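Local coordinates for protein chinitase A (Streptomyces coelicolor, PDB 3EBV) that probably hydrolyses chitin at internal linkages, this chain being the family 18 catalytic domain of a longer, probably secreted chitinase, at residues G9-F14 with I33-A38; Q63-V68 with M108-F113; V116-E121 with M144-A149. One frame throughout, in Å; residues are numbered along the deposited sequence.

Contact 1 (G9-F14 with I33-A38); sequences GYWQNF and IAVAFA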
ATOM      1  N   GLY A   9       5.129  -2.522   3.919  1.00 11.02           N
ATOM      2  CA  GLY A   9       4.907  -3.981   3.820  1.00 11.47           C
ATOM      3  C   GLY A   9       3.598  -4.394   4.423  1.00  9.97           C
ATOM      4  O   GLY A   9       3.202  -3.846   5.457  1.00 10.85           O
ATOM      5  N   TYR A  10       2.901  -5.302   3.748  1.00 10.84           N
ATOM      6  CA  TYR A  10       1.640  -5.854   4.293  1.00  9.96           C
ATOM      7  C   TYR A  10       1.932  -6.998   5.238  1.00 11.10           C
ATOM      8  O   TYR A  10       2.599  -7.944   4.826  1.00 11.53           O
ATOM      9  CB  TYR A  10       0.731  -6.334   3.164  1.00 10.96           C
ATOM     10  CG  TYR A  10       0.073  -5.172   2.456  1.00 10.16           C
ATOM     11  CD1 TYR A  10      -1.216  -4.775   2.818  1.00 11.33           C
ATOM     12  CD2 TYR A  10       0.750  -4.440   1.460  1.00 11.20           C
ATOM     13  CE1 TYR A  10      -1.847  -3.668   2.206  1.00 10.76           C
ATOM     14  CE2 TYR A  10       0.119  -3.336   0.855  1.00 12.36           C
ATOM     15  CZ  TYR A  10      -1.155  -2.968   1.235  1.00 12.13           C
ATOM     16  OH  TYR A  10      -1.734  -1.875   0.633  1.00 11.92           O
ATOM     17  N   TRP A  11       1.414  -6.881   6.476  1.00 11.12           N
ATOM     18  CA  TRP A  11       1.536  -7.986   7.468  1.00 11.65           C
ATOM     19  C   TRP A  11       0.209  -8.704   7.522  1.00 11.26           C
ATOM     20  O   TRP A  11      -0.839  -8.070   7.696  1.00 12.16           O
ATOM     21  CB  TRP A  11       1.874  -7.369   8.810  1.00 12.36           C
ATOM     22  CG  TRP A  11       1.864  -8.353   9.956  1.00 12.10           C
ATOM     23  CD1 TRP A  11       2.898  -9.145  10.332  1.00 13.13           C
ATOM     24  CD2 TRP A  11       0.763  -8.644  10.843  1.00 13.30           C
ATOM     25  NE1 TRP A  11       2.518  -9.939  11.420  1.00 14.16           N
ATOM     26  CE2 TRP A  11       1.226  -9.646  11.746  1.00 14.18           C
ATOM     27  CE3 TRP A  11      -0.558  -8.195  10.947  1.00 15.01           C
ATOM     28  CZ2 TRP A  11       0.419 -10.161  12.779  1.00 14.54           C
ATOM     29  CZ3 TRP A  11      -1.378  -8.728  11.968  1.00 13.90           C
ATOM     30  CH2 TRP A  11      -0.869  -9.696  12.864  1.00 14.65           C
ATOM     31  N   GLN A  12       0.240 -10.034   7.344  1.00 11.64           N
ATOM     32  CA  GLN A  12      -1.002 -10.829   7.279  1.00 11.63           C
ATOM     33  C   GLN A  12      -1.647 -11.153   8.621  1.00 13.28           C
ATOM     34  O   GLN A  12      -1.032 -11.822   9.456  1.00 14.20           O
ATOM     35  CB  GLN A  12      -0.761 -12.146   6.581  1.00 11.96           C
ATOM     36  CG  GLN A  12      -0.233 -11.966   5.120  1.00 11.38           C
ATOM     37  CD  GLN A  12       0.302 -13.265   4.507  1.00 13.68           C
ATOM     38  OE1 GLN A  12       0.840 -13.260   3.410  1.00 12.86           O
ATOM     39  NE2 GLN A  12       0.085 -14.422   5.192  1.00 13.65           N
ATOM     40  N   ASN A  13      -2.887 -10.736   8.781  1.00 13.98           N
ATOM     41  CA  ASN A  13      -3.709 -11.185   9.937  1.00 14.35           C
ATOM     42  C   ASN A  13      -4.417 -12.485   9.617  1.00 15.47           C
ATOM     43  O   ASN A  13      -5.616 -12.615   9.871  1.00 17.22           O
ATOM     44  CB  ASN A  13      -4.731 -10.080  10.282  1.00 14.02           C
ATOM     45  CG  ASN A  13      -5.554 -10.421  11.528  1.00 15.87           C
ATOM     46  OD1 ASN A  13      -5.001 -10.921  12.494  1.00 15.93           O
ATOM     47  ND2 ASN A  13      -6.848 -10.128  11.492  1.00 19.51           N
ATOM     48  N   PHE A  14      -3.681 -13.443   9.059  1.00 14.69           N
ATOM     49  CA  PHE A  14      -4.269 -14.716   8.633  1.00 14.39           C
ATOM     50  C   PHE A  14      -3.132 -15.595   8.177  1.00 16.26           C
ATOM     51  O   PHE A  14      -2.034 -15.109   7.888  1.00 15.15           O
ATOM     52  CB  PHE A  14      -5.323 -14.539   7.516  1.00 15.53           C
ATOM     53  CG  PHE A  14      -4.791 -13.830   6.279  1.00 13.92           C
ATOM     54  CD1 PHE A  14      -4.218 -14.564   5.248  1.00 16.91           C
ATOM     55  CD2 PHE A  14      -4.885 -12.449   6.170  1.00 15.98           C
ATOM     56  CE1 PHE A  14      -3.695 -13.923   4.119  1.00 14.24           C
ATOM     57  CE2 PHE A  14      -4.391 -11.804   5.027  1.00 14.64           C
ATOM     58  CZ  PHE A  14      -3.795 -12.539   4.014  1.00 14.23           C
ATOM     59  N   ILE A  33       3.897  -0.421   8.107  1.00 12.33           N
ATOM     60  CA  ILE A  33       3.366  -1.790   8.161  1.00 12.50           C
ATOM     61  C   ILE A  33       1.858  -1.701   8.056  1.00 12.02           C
ATOM     62  O   ILE A  33       1.211  -1.051   8.902  1.00 12.43           O
ATOM     63  CB  ILE A  33       3.802  -2.516   9.482  1.00 12.45           C
ATOM     64  CG1 ILE A  33       5.322  -2.548   9.598  1.00 13.42           C
ATOM     65  CG2 ILE A  33       3.127  -3.919   9.531  1.00 13.02           C
ATOM     66  CD1 ILE A  33       5.811  -2.940  11.024  1.00 14.03           C
ATOM     67  N   ALA A  34       1.314  -2.294   6.997  1.00 10.96           N
ATOM     68  CA  ALA A  34      -0.128  -2.312   6.737  1.00 11.30           C
ATOM     69  C   ALA A  34      -0.719  -3.657   7.177  1.00 12.02           C
ATOM     70  O   ALA A  34      -0.363  -4.718   6.645  1.00 11.83           O
ATOM     71  CB  ALA A  34      -0.418  -2.015   5.248  1.00 10.91           C
ATOM     72  N   VAL A  35      -1.589  -3.599   8.200  1.00 12.37           N
ATOM     73  CA  VAL A  35      -2.200  -4.793   8.769  1.00 12.44           C
ATOM     74  C   VAL A  35      -3.356  -5.248   7.867  1.00 12.11           C
ATOM     75  O   VAL A  35      -4.349  -4.513   7.651  1.00 12.54           O
ATOM     76  CB  VAL A  35      -2.671  -4.478  10.176  1.00 12.14           C
ATOM     77  CG1 VAL A  35      -3.523  -5.651  10.725  1.00 13.56           C
ATOM     78  CG2 VAL A  35      -1.479  -4.214  11.059  1.00 14.19           C
ATOM     79  N   ALA A  36      -3.240  -6.459   7.320  1.00 12.07           N
ATOM     80  CA  ALA A  36      -4.163  -6.956   6.328  1.00 12.39           C
ATOM     81  C   ALA A  36      -5.051  -8.081   6.917  1.00 13.68           C
ATOM     82  O   ALA A  36      -4.537  -9.185   7.104  1.00 13.19           O
ATOM     83  CB  ALA A  36      -3.367  -7.512   5.112  1.00 13.26           C
ATOM     84  N   PHE A  37      -6.359  -7.889   7.149  1.00 13.77           N
ATOM     85  CA  PHE A  37      -7.139  -6.699   6.811  1.00 14.33           C
ATOM     86  C   PHE A  37      -8.232  -6.504   7.863  1.00 15.66           C
ATOM     87  O   PHE A  37      -8.540  -7.433   8.647  1.00 15.87           O
ATOM     88  CB  PHE A  37      -7.867  -6.915   5.488  1.00 15.54           C
ATOM     89  CG  PHE A  37      -6.964  -7.111   4.299  1.00 13.71           C
ATOM     90  CD1 PHE A  37      -6.433  -6.006   3.631  1.00 13.84           C
ATOM     91  CD2 PHE A  37      -6.672  -8.387   3.839  1.00 14.95           C
ATOM     92  CE1 PHE A  37      -5.610  -6.183   2.522  1.00 12.31           C
ATOM     93  CE2 PHE A  37      -5.850  -8.563   2.710  1.00 13.88           C
ATOM     94  CZ  PHE A  37      -5.313  -7.453   2.063  1.00 13.23           C
ATOM     95  N   ALA A  38      -8.831  -5.324   7.847  1.00 16.08           N
ATOM     96  CA  ALA A  38     -10.110  -5.131   8.553  1.00 17.51           C
ATOM     97  C   ALA A  38     -11.179  -5.970   7.846  1.00 21.00           C
ATOM     98  O   ALA A  38     -11.017  -6.331   6.681  1.00 23.68           O
ATOM     99  CB  ALA A  38     -10.500  -3.675   8.616  1.00 16.47           C
TER
HETATM  100  O   HOH W   1      -7.769 -10.387   8.290  1.00 31.30           O

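Contact 2 (Q63-V68 with M108-F113); sequences QFKADV and MREYGF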
ATOM      1  N   GLN A  63      -0.357  -8.559  23.287  1.00 22.52           N
ATOM      2  CA  GLN A  63       0.977  -8.625  22.698  1.00 21.47           C
ATOM      3  C   GLN A  63       1.021  -7.865  21.353  1.00 20.05           C
ATOM      4  O   GLN A  63       1.987  -7.157  21.090  1.00 19.94           O
ATOM      5  CB  GLN A  63       1.451 -10.064  22.522  1.00 22.95           C
ATOM      6  CG  GLN A  63       2.902 -10.160  22.129  1.00 25.52           C
ATOM      7  CD  GLN A  63       3.844  -9.543  23.170  1.00 30.06           C
ATOM      8  OE1 GLN A  63       4.509  -8.523  22.922  1.00 30.76           O
ATOM      9  NE2 GLN A  63       3.906 -10.175  24.346  1.00 30.82           N
ATOM     10  N   PHE A  64      -0.032  -8.019  20.567  1.00 19.39           N
ATOM     11  CA  PHE A  64      -0.166  -7.263  19.281  1.00 18.29           C
ATOM     12  C   PHE A  64      -0.112  -5.749  19.551  1.00 18.70           C
ATOM     13  O   PHE A  64       0.710  -5.007  18.952  1.00 18.20           O
ATOM     14  CB  PHE A  64      -1.470  -7.668  18.607  1.00 17.66           C
ATOM     15  CG  PHE A  64      -1.799  -6.860  17.379  1.00 17.49           C
ATOM     16  CD1 PHE A  64      -1.132  -7.129  16.175  1.00 17.82           C
ATOM     17  CD2 PHE A  64      -2.742  -5.849  17.423  1.00 17.92           C
ATOM     18  CE1 PHE A  64      -1.428  -6.397  15.014  1.00 16.98           C
ATOM     19  CE2 PHE A  64      -3.041  -5.099  16.288  1.00 20.55           C
ATOM     20  CZ  PHE A  64      -2.382  -5.392  15.065  1.00 18.93           C
ATOM     21  N   LYS A  65      -0.928  -5.288  20.498  1.00 18.89           N
ATOM     22  CA  LYS A  65      -0.904  -3.872  20.856  1.00 19.65           C
ATOM     23  C   LYS A  65       0.467  -3.400  21.315  1.00 19.51           C
ATOM     24  O   LYS A  65       0.898  -2.294  20.972  1.00 20.22           O
ATOM     25  CB  LYS A  65      -1.976  -3.531  21.908  1.00 20.67           C
ATOM     26  CG  LYS A  65      -3.385  -3.632  21.420  1.00 22.11           C
ATOM     27  CD  LYS A  65      -4.335  -3.168  22.521  1.00 25.53           C
ATOM     28  CE  LYS A  65      -5.782  -3.327  22.117  1.00 28.90           C
ATOM     29  NZ  LYS A  65      -6.710  -3.016  23.276  1.00 32.08           N
ATOM     30  N   ALA A  66       1.151  -4.236  22.113  1.00 19.51           N
ATOM     31  CA  ALA A  66       2.481  -3.909  22.596  1.00 19.76           C
ATOM     32  C   ALA A  66       3.518  -3.833  21.468  1.00 19.03           C
ATOM     33  O   ALA A  66       4.382  -2.955  21.448  1.00 20.33           O
ATOM     34  CB  ALA A  66       2.929  -4.942  23.676  1.00 19.19           C
ATOM     35  N   ASP A  67       3.399  -4.787  20.536  1.00 19.74           N
ATOM     36  CA  ASP A  67       4.267  -4.858  19.370  1.00 18.81           C
ATOM     37  C   ASP A  67       4.068  -3.613  18.478  1.00 17.83           C
ATOM     38  O   ASP A  67       5.049  -3.040  18.003  1.00 17.92           O
ATOM     39  CB  ASP A  67       3.937  -6.101  18.560  1.00 18.80           C
ATOM     40  CG  ASP A  67       4.443  -7.407  19.212  1.00 20.12           C
ATOM     41  OD1 ASP A  67       5.140  -7.339  20.256  1.00 21.19           O
ATOM     42  OD2 ASP A  67       4.136  -8.478  18.650  1.00 20.23           O
ATOM     43  N   VAL A  68       2.807  -3.214  18.283  1.00 17.33           N
ATOM     44  CA  VAL A  68       2.521  -1.968  17.551  1.00 17.81           C
ATOM     45  C   VAL A  68       3.205  -0.755  18.215  1.00 18.06           C
ATOM     46  O   VAL A  68       3.886   0.028  17.543  1.00 18.67           O
ATOM     47  CB  VAL A  68       1.020  -1.772  17.350  1.00 16.47           C
ATOM     48  CG1 VAL A  68       0.719  -0.365  16.794  1.00 17.31           C
ATOM     49  CG2 VAL A  68       0.437  -2.862  16.421  1.00 18.43           C
HETATM   50  N   MSE A 108      -8.702   2.401  14.736  1.00 15.40           N
HETATM   51  CA  MSE A 108      -7.441   3.078  14.954  1.00 17.20           C
HETATM   52  C   MSE A 108      -7.195   3.388  16.435  1.00 17.45           C
HETATM   53  O   MSE A 108      -6.119   3.098  16.952  1.00 17.43           O
HETATM   54  CB  MSE A 108      -7.389   4.365  14.133  1.00 17.87           C
HETATM   55  CG  MSE A 108      -7.234   4.121  12.631  1.00 15.15           C
HETATM   56 SE   MSE A 108      -7.431   5.857  11.654  1.00 22.02          SE
HETATM   57  CE  MSE A 108      -6.095   6.919  12.569  1.00 18.89           C
ATOM     58  N   ARG A 109      -8.201   3.939  17.099  1.00 19.07           N
ATOM     59  CA  ARG A 109      -8.053   4.305  18.502  1.00 20.49           C
ATOM     60  C   ARG A 109      -7.922   3.074  19.405  1.00 20.68           C
ATOM     61  O   ARG A 109      -7.144   3.115  20.339  1.00 21.44           O
ATOM     62  CB  ARG A 109      -9.246   5.139  18.937  1.00 21.57           C
ATOM     63  CG  ARG A 109      -9.283   6.500  18.289  1.00 23.58           C
ATOM     64  CD  ARG A 109      -8.140   7.374  18.746  1.00 34.08           C
ATOM     65  NE  ARG A 109      -8.368   7.820  20.124  1.00 40.78           N
ATOM     66  CZ  ARG A 109      -7.516   8.546  20.845  1.00 44.87           C
ATOM     67  NH1 ARG A 109      -6.343   8.933  20.339  1.00 46.56           N
ATOM     68  NH2 ARG A 109      -7.845   8.888  22.088  1.00 46.61           N
ATOM     69  N   GLU A 110      -8.651   2.008  19.098  1.00 19.96           N
ATOM     70  CA  GLU A 110      -8.574   0.780  19.900  1.00 22.00           C
ATOM     71  C   GLU A 110      -7.197   0.136  19.878  1.00 22.22           C
ATOM     72  O   GLU A 110      -6.698  -0.320  20.918  1.00 21.89           O
ATOM     73  CB  GLU A 110      -9.612  -0.241  19.479  1.00 22.51           C
ATOM     74  CG  GLU A 110      -9.442  -1.616  20.180  1.00 26.98           C
ATOM     75  CD  GLU A 110      -9.737  -1.590  21.685  1.00 35.00           C
ATOM     76  OE1 GLU A 110     -10.272  -0.570  22.188  1.00 38.31           O
ATOM     77  OE2 GLU A 110      -9.415  -2.606  22.362  1.00 36.82           O
ATOM     78  N   TYR A 111      -6.562   0.097  18.701  1.00 20.64           N
ATOM     79  CA  TYR A 111      -5.286  -0.626  18.570  1.00 20.64           C
ATOM     80  C   TYR A 111      -4.088   0.266  18.476  1.00 20.18           C
ATOM     81  O   TYR A 111      -2.962  -0.233  18.463  1.00 21.55           O
ATOM     82  CB  TYR A 111      -5.331  -1.601  17.367  1.00 21.51           C
ATOM     83  CG  TYR A 111      -6.396  -2.633  17.547  1.00 21.73           C
ATOM     84  CD1 TYR A 111      -6.149  -3.795  18.312  1.00 20.32           C
ATOM     85  CD2 TYR A 111      -7.674  -2.436  17.049  1.00 20.91           C
ATOM     86  CE1 TYR A 111      -7.140  -4.726  18.516  1.00 21.95           C
ATOM     87  CE2 TYR A 111      -8.681  -3.367  17.249  1.00 22.47           C
ATOM     88  CZ  TYR A 111      -8.409  -4.516  18.005  1.00 24.12           C
ATOM     89  OH  TYR A 111      -9.436  -5.422  18.189  1.00 26.67           O
ATOM     90  N   GLY A 112      -4.304   1.583  18.396  1.00 19.75           N
ATOM     91  CA  GLY A 112      -3.240   2.546  18.255  1.00 19.30           C
ATOM     92  C   GLY A 112      -2.677   2.702  16.839  1.00 18.80           C
ATOM     93  O   GLY A 112      -1.545   3.147  16.681  1.00 19.78           O
ATOM     94  N   PHE A 113      -3.479   2.399  15.821  1.00 17.99           N
ATOM     95  CA  PHE A 113      -2.970   2.534  14.451  1.00 16.95           C
ATOM     96  C   PHE A 113      -2.792   3.991  14.048  1.00 17.14           C
ATOM     97  O   PHE A 113      -3.561   4.874  14.489  1.00 17.41           O
ATOM     98  CB  PHE A 113      -3.919   1.860  13.472  1.00 15.71           C
ATOM     99  CG  PHE A 113      -4.044   0.352  13.654  1.00 16.36           C
ATOM    100  CD1 PHE A 113      -2.916  -0.449  13.871  1.00 20.02           C
ATOM    101  CD2 PHE A 113      -5.300  -0.253  13.604  1.00 16.10           C
ATOM    102  CE1 PHE A 113      -3.064  -1.853  14.038  1.00 19.54           C
ATOM    103  CE2 PHE A 113      -5.475  -1.635  13.749  1.00 16.05           C
ATOM    104  CZ  PHE A 113      -4.340  -2.442  13.944  1.00 17.36           C
TER
HETATM  105  O   HOH W   2      -0.903  -0.177  20.181  1.00 23.84           O

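Contact 3 (V116-E121 with M144-A149); sequences VDIDLE and MILTMA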
ATOM      1  N   VAL A 116      -4.765   4.521   7.852  1.00 12.54           N
ATOM      2  CA  VAL A 116      -5.539   3.554   7.111  1.00 11.95           C
ATOM      3  C   VAL A 116      -4.911   3.396   5.718  1.00 11.57           C
ATOM      4  O   VAL A 116      -4.335   4.363   5.155  1.00 11.48           O
ATOM      5  CB  VAL A 116      -7.038   3.983   6.971  1.00 12.66           C
ATOM      6  CG1 VAL A 116      -7.190   5.324   6.186  1.00 13.52           C
ATOM      7  CG2 VAL A 116      -7.881   2.870   6.372  1.00 12.75           C
ATOM      8  N   ASP A 117      -5.056   2.171   5.178  1.00 11.12           N
ATOM      9  CA  ASP A 117      -4.691   1.884   3.768  1.00 10.75           C
ATOM     10  C   ASP A 117      -5.950   1.469   3.061  1.00 10.95           C
ATOM     11  O   ASP A 117      -6.727   0.632   3.548  1.00 11.98           O
ATOM     12  CB  ASP A 117      -3.687   0.725   3.716  1.00 11.65           C
ATOM     13  CG  ASP A 117      -3.436   0.215   2.280  1.00 11.45           C
ATOM     14  OD1 ASP A 117      -2.936   1.043   1.445  1.00 11.82           O
ATOM     15  OD2 ASP A 117      -3.747  -0.971   1.981  1.00 11.30           O
ATOM     16  N   ILE A 118      -6.226   2.096   1.918  1.00 10.70           N
ATOM     17  CA  ILE A 118      -7.406   1.762   1.144  1.00 11.05           C
ATOM     18  C   ILE A 118      -7.056   0.733   0.090  1.00 11.86           C
ATOM     19  O   ILE A 118      -6.367   1.051  -0.891  1.00 11.20           O
ATOM     20  CB  ILE A 118      -7.997   3.062   0.466  1.00 11.31           C
ATOM     21  CG1 ILE A 118      -8.186   4.197   1.517  1.00 11.94           C
ATOM     22  CG2 ILE A 118      -9.258   2.729  -0.361  1.00 12.55           C
ATOM     23  CD1 ILE A 118      -9.140   3.818   2.670  1.00 12.67           C
ATOM     24  N   ASP A 119      -7.570  -0.472   0.271  1.00 11.40           N
ATOM     25  CA  ASP A 119      -7.305  -1.577  -0.630  1.00 11.08           C
ATOM     26  C   ASP A 119      -8.612  -2.300  -0.996  1.00 11.94           C
ATOM     27  O   ASP A 119      -8.635  -3.542  -1.094  1.00 13.28           O
ATOM     28  CB  ASP A 119      -6.289  -2.553  -0.002  1.00 11.34           C
ATOM     29  CG  ASP A 119      -5.842  -3.637  -0.961  1.00 15.08           C
ATOM     30  OD1 ASP A 119      -5.960  -3.488  -2.203  1.00 13.85           O
ATOM     31  OD2 ASP A 119      -5.378  -4.678  -0.433  1.00 18.69           O
ATOM     32  N   LEU A 120      -9.660  -1.518  -1.254  1.00 11.84           N
ATOM     33  CA  LEU A 120     -10.910  -2.095  -1.781  1.00 12.97           C
ATOM     34  C   LEU A 120     -10.644  -2.594  -3.210  1.00 14.48           C
ATOM     35  O   LEU A 120     -10.184  -1.829  -4.086  1.00 15.19           O
ATOM     36  CB  LEU A 120     -12.040  -1.067  -1.801  1.00 13.63           C
ATOM     37  CG  LEU A 120     -12.397  -0.382  -0.475  1.00 16.74           C
ATOM     38  CD1 LEU A 120     -13.773   0.359  -0.633  1.00 18.83           C
ATOM     39  CD2 LEU A 120     -12.425  -1.345   0.630  1.00 20.73           C
ATOM     40  N   GLU A 121     -11.009  -3.849  -3.472  1.00 14.99           N
ATOM     41  CA  GLU A 121     -10.855  -4.421  -4.825  1.00 16.26           C
ATOM     42  C   GLU A 121     -12.187  -4.756  -5.481  1.00 17.42           C
ATOM     43  O   GLU A 121     -12.241  -5.413  -6.543  1.00 18.74           O
ATOM     44  CB  GLU A 121      -9.900  -5.611  -4.766  1.00 15.79           C
ATOM     45  CG  GLU A 121      -8.558  -5.150  -4.198  1.00 18.40           C
ATOM     46  CD  GLU A 121      -7.468  -6.183  -4.289  1.00 23.64           C
ATOM     47  OE1 GLU A 121      -7.707  -7.286  -4.838  1.00 24.29           O
ATOM     48  OE2 GLU A 121      -6.382  -5.890  -3.765  1.00 25.06           O
HETATM   49  N   MSE A 144      -2.387  11.885  10.358  1.00 16.62           N
HETATM   50  CA  MSE A 144      -2.873  10.550   9.939  1.00 15.78           C
HETATM   51  C   MSE A 144      -2.117  10.073   8.690  1.00 14.17           C
HETATM   52  O   MSE A 144      -1.886  10.837   7.749  1.00 13.97           O
HETATM   53  CB  MSE A 144      -4.367  10.551   9.646  1.00 14.89           C
HETATM   54  CG  MSE A 144      -4.913   9.137   9.454  1.00 17.58           C
HETATM   55 SE   MSE A 144      -6.770   9.092   9.012  1.00 21.88          SE
HETATM   56  CE  MSE A 144      -6.654   9.880   7.206  1.00 19.48           C
ATOM     57  N   ILE A 145      -1.698   8.817   8.725  1.00 13.63           N
ATOM     58  CA  ILE A 145      -1.125   8.175   7.532  1.00 12.75           C
ATOM     59  C   ILE A 145      -2.276   7.680   6.679  1.00 12.29           C
ATOM     60  O   ILE A 145      -3.198   6.985   7.158  1.00 12.53           O
ATOM     61  CB  ILE A 145      -0.225   6.994   7.933  1.00 12.99           C
ATOM     62  CG1 ILE A 145       0.949   7.468   8.813  1.00 14.13           C
ATOM     63  CG2 ILE A 145       0.260   6.203   6.676  1.00 13.61           C
ATOM     64  CD1 ILE A 145       1.926   8.459   8.151  1.00 15.33           C
ATOM     65  N   LEU A 146      -2.209   8.000   5.366  1.00 11.38           N
ATOM     66  CA  LEU A 146      -3.270   7.575   4.451  1.00 11.98           C
ATOM     67  C   LEU A 146      -2.561   7.015   3.214  1.00 11.49           C
ATOM     68  O   LEU A 146      -1.862   7.764   2.498  1.00 11.38           O
ATOM     69  CB  LEU A 146      -4.178   8.759   4.042  1.00 12.11           C
ATOM     70  CG  LEU A 146      -5.169   8.431   2.901  1.00 13.57           C
ATOM     71  CD1 LEU A 146      -6.109   7.265   3.203  1.00 14.23           C
ATOM     72  CD2 LEU A 146      -5.947   9.755   2.625  1.00 14.39           C
ATOM     73  N   THR A 147      -2.728   5.713   2.994  1.00  9.91           N
ATOM     74  CA  THR A 147      -2.161   5.108   1.780  1.00  9.81           C
ATOM     75  C   THR A 147      -3.283   4.476   0.970  1.00 10.72           C
ATOM     76  O   THR A 147      -4.371   4.227   1.477  1.00 10.89           O
ATOM     77  CB  THR A 147      -1.064   4.032   2.144  1.00 10.01           C
ATOM     78  OG1 THR A 147      -1.678   2.904   2.793  1.00 10.72           O
ATOM     79  CG2 THR A 147      -0.000   4.607   3.073  1.00 10.39           C
HETATM   80  N   MSE A 148      -3.002   4.161  -0.308  1.00  9.47           N
HETATM   81  CA  MSE A 148      -3.965   3.466  -1.162  1.00 10.08           C
HETATM   82  C   MSE A 148      -3.179   2.475  -1.987  1.00  9.45           C
HETATM   83  O   MSE A 148      -2.023   2.774  -2.338  1.00 10.81           O
HETATM   84  CB  MSE A 148      -4.679   4.436  -2.101  1.00  9.59           C
HETATM   85  CG  MSE A 148      -5.317   5.623  -1.329  1.00 10.71           C
HETATM   86 SE   MSE A 148      -6.282   6.810  -2.580  1.00 18.42          SE
HETATM   87  CE  MSE A 148      -8.034   5.948  -2.446  1.00 16.32           C
ATOM     88  N   ALA A 149      -3.814   1.343  -2.283  1.00  9.99           N
ATOM     89  CA  ALA A 149      -3.158   0.268  -3.052  1.00  9.60           C
ATOM     90  C   ALA A 149      -4.054  -0.123  -4.242  1.00 10.13           C
ATOM     91  O   ALA A 149      -4.565  -1.244  -4.347  1.00 10.47           O
ATOM     92  CB  ALA A 149      -2.883  -0.958  -2.149  1.00  9.82           C
TER
HETATM   93  O   HOH W   3      -7.127  -2.132  -4.818  1.00 13.63           O

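Contact 1 (G9-F14 with I33-A38)
Four backbone hydrogen bonds join Gly9-Phe14 to Ile33-Ala38: Ala34 N gives to Gly9 O, Trp11 N to Ala34 O, Ala36 N to Trp11 O, and Asn13 N, just past the strand end, to Ala36 O (2.8 Å). Among the apolar contacts, Tyr10 lays one ring face on Ala34, whose CB makes a CH-pi contact 4.0 Å from the ring centroid, while Ala36 CB sits at the ring edge. Alanine suits both places: the Ala34 methyl fits beneath the ring and the Ala36 methyl beside its rim. These are adjacent parallel strands of the TIM barrel, with Tyr10 turned to its interior, where its hydroxyl bonds to Asp117. A leucine in place of Tyr10 would probably leave that carboxylate without one of its hydrogen-bond partners and Ala34 without its aromatic cover. On the opposite face Trp11 CB packs on Ile33 CG2 at 3.7 Å; its CG is anti to the backbone N (chi1 173°), bringing the ring edge to Val35, CE3 to CG1 3.9 Å. Beyond the paired residues, Phe14 brings its edge to a carbonyl, CE2 lying 3.3 Å from Ala36 O. The peptide before Phe37 is cis, and Phe37 N gives its hydrogen to a water 3.1 Å away.

Contact 2 (Q63-V68 with M108-F113)
Phe64 and Phe113 meet rim to rim, CZ to CZ at 3.7 Å, with their planes turned 76° apart and neither ring over the other's face. Phe64 is on helix 61-73 and Phe113 just beyond the end of helix 94-111, successive helices on the outside of the TIM barrel, and large flat side chains suit the buried wedge between helices and strands. The edge of Phe64 also meets Tyr111, CE2 to CD1 at 3.9 Å. Nearer the solvent, Lys65 stretches out fully beyond CG, laying CE beside the Tyr111 ring and ending in a salt bridge, NZ to Glu110 OE2 2.9 Å. Glu110 is bent at its second torsion (chi2 68°), and the ammonium meets OE2 from above the carboxylate plane. A long flexible lysine can thus serve an aromatic with its methylenes and an acid with its tip. A water bridges the two backbones, donating to Lys65 O and to Tyr111 O.

Further out, Val68 CG2 lies over one face of Phe64 and Tyr111 CB over one face of Phe113, while Val78 of strand 77-84 touches both Val68 and Phe113. Tyr111 also makes an edge-to-face pair with Phe49. Gly112 takes positive phi (79°), which its lack of a side chain makes easy, and turns the chain out of the helix; Phe113 N then bonds back to Met108 O at 3.0 Å.

Contact 3 (V116-E121 with M144-A149)
Thr147 OG1 donates to Asp117 OD1 over only 2.6 Å, meeting the carboxylate on its anti side and 21° out of its plane. The hydroxyl stands between its own backbone N and carbonyl carbon (chi1 67°), which aims it across the strand boundary, and the two side chains cross at about a right angle. The other oxygen, Asp117 OD2, is hydrogen-bonded to the hydroxyls of Ser81 and Tyr10, so both ends of the buried carboxylate are engaged.

Beneath this pair the strands run parallel. Val116 N gives to Ile145 O, Thr147 N to Val116 O, Ile118 N to Thr147 O at 2.9 Å, and Ala149 N to Ile118 O. On the opposite face the two strands meet through apolar side chains: Leu146 CD1 rests on Val116 CG1 at 3.7 Å and reaches Ile118 CG1, while Met148, a selenomethionine, runs alongside Ile118, its CE 4.0 Å from CG2. Branched and flexible hydrocarbons fill this side because helices pack there. Helix 126-140 carries the beta-alpha-beta crossover between the two strands, and its Leu136 and Leu133 meet Val116 and Leu146.

Residues 116-121 belong to the DxxDxDxE signature of family 18, whose final glutamate, here Glu121, is the acid catalyst in relatives. Its OE2 accepts from Gln179 NE2, and Gln179 also donates to Ala149 O. Through its OG1-OD1 bond, Thr147 probably acts as a second-shell residue, fixing the rotation of Asp117 in the barrel's polar interior.

Overall arrangement
Along the chain the contacts follow in series, each closing before the next opens, all within one TIM-barrel domain. Contacts 1 and 3 belong to the same barrel sheet, their centres about 12 Å apart, with strand 77-84 lying between strands 32-40 and 115-120. They meet inside the barrel, where Phe37 CE1 comes within 3.3 Å of Asp119 OD2. Contact 2 lies outside, its centre about 13 Å from contact 1 and 18 Å from contact 3; Phe64 packs on Trp11, and Phe113 on Val35. This outer layer thus backs strands 6-12, 32-40 and 77-84, while the probable catalytic signature lies along and just past strand 115-120, into which helix 94-111 leads.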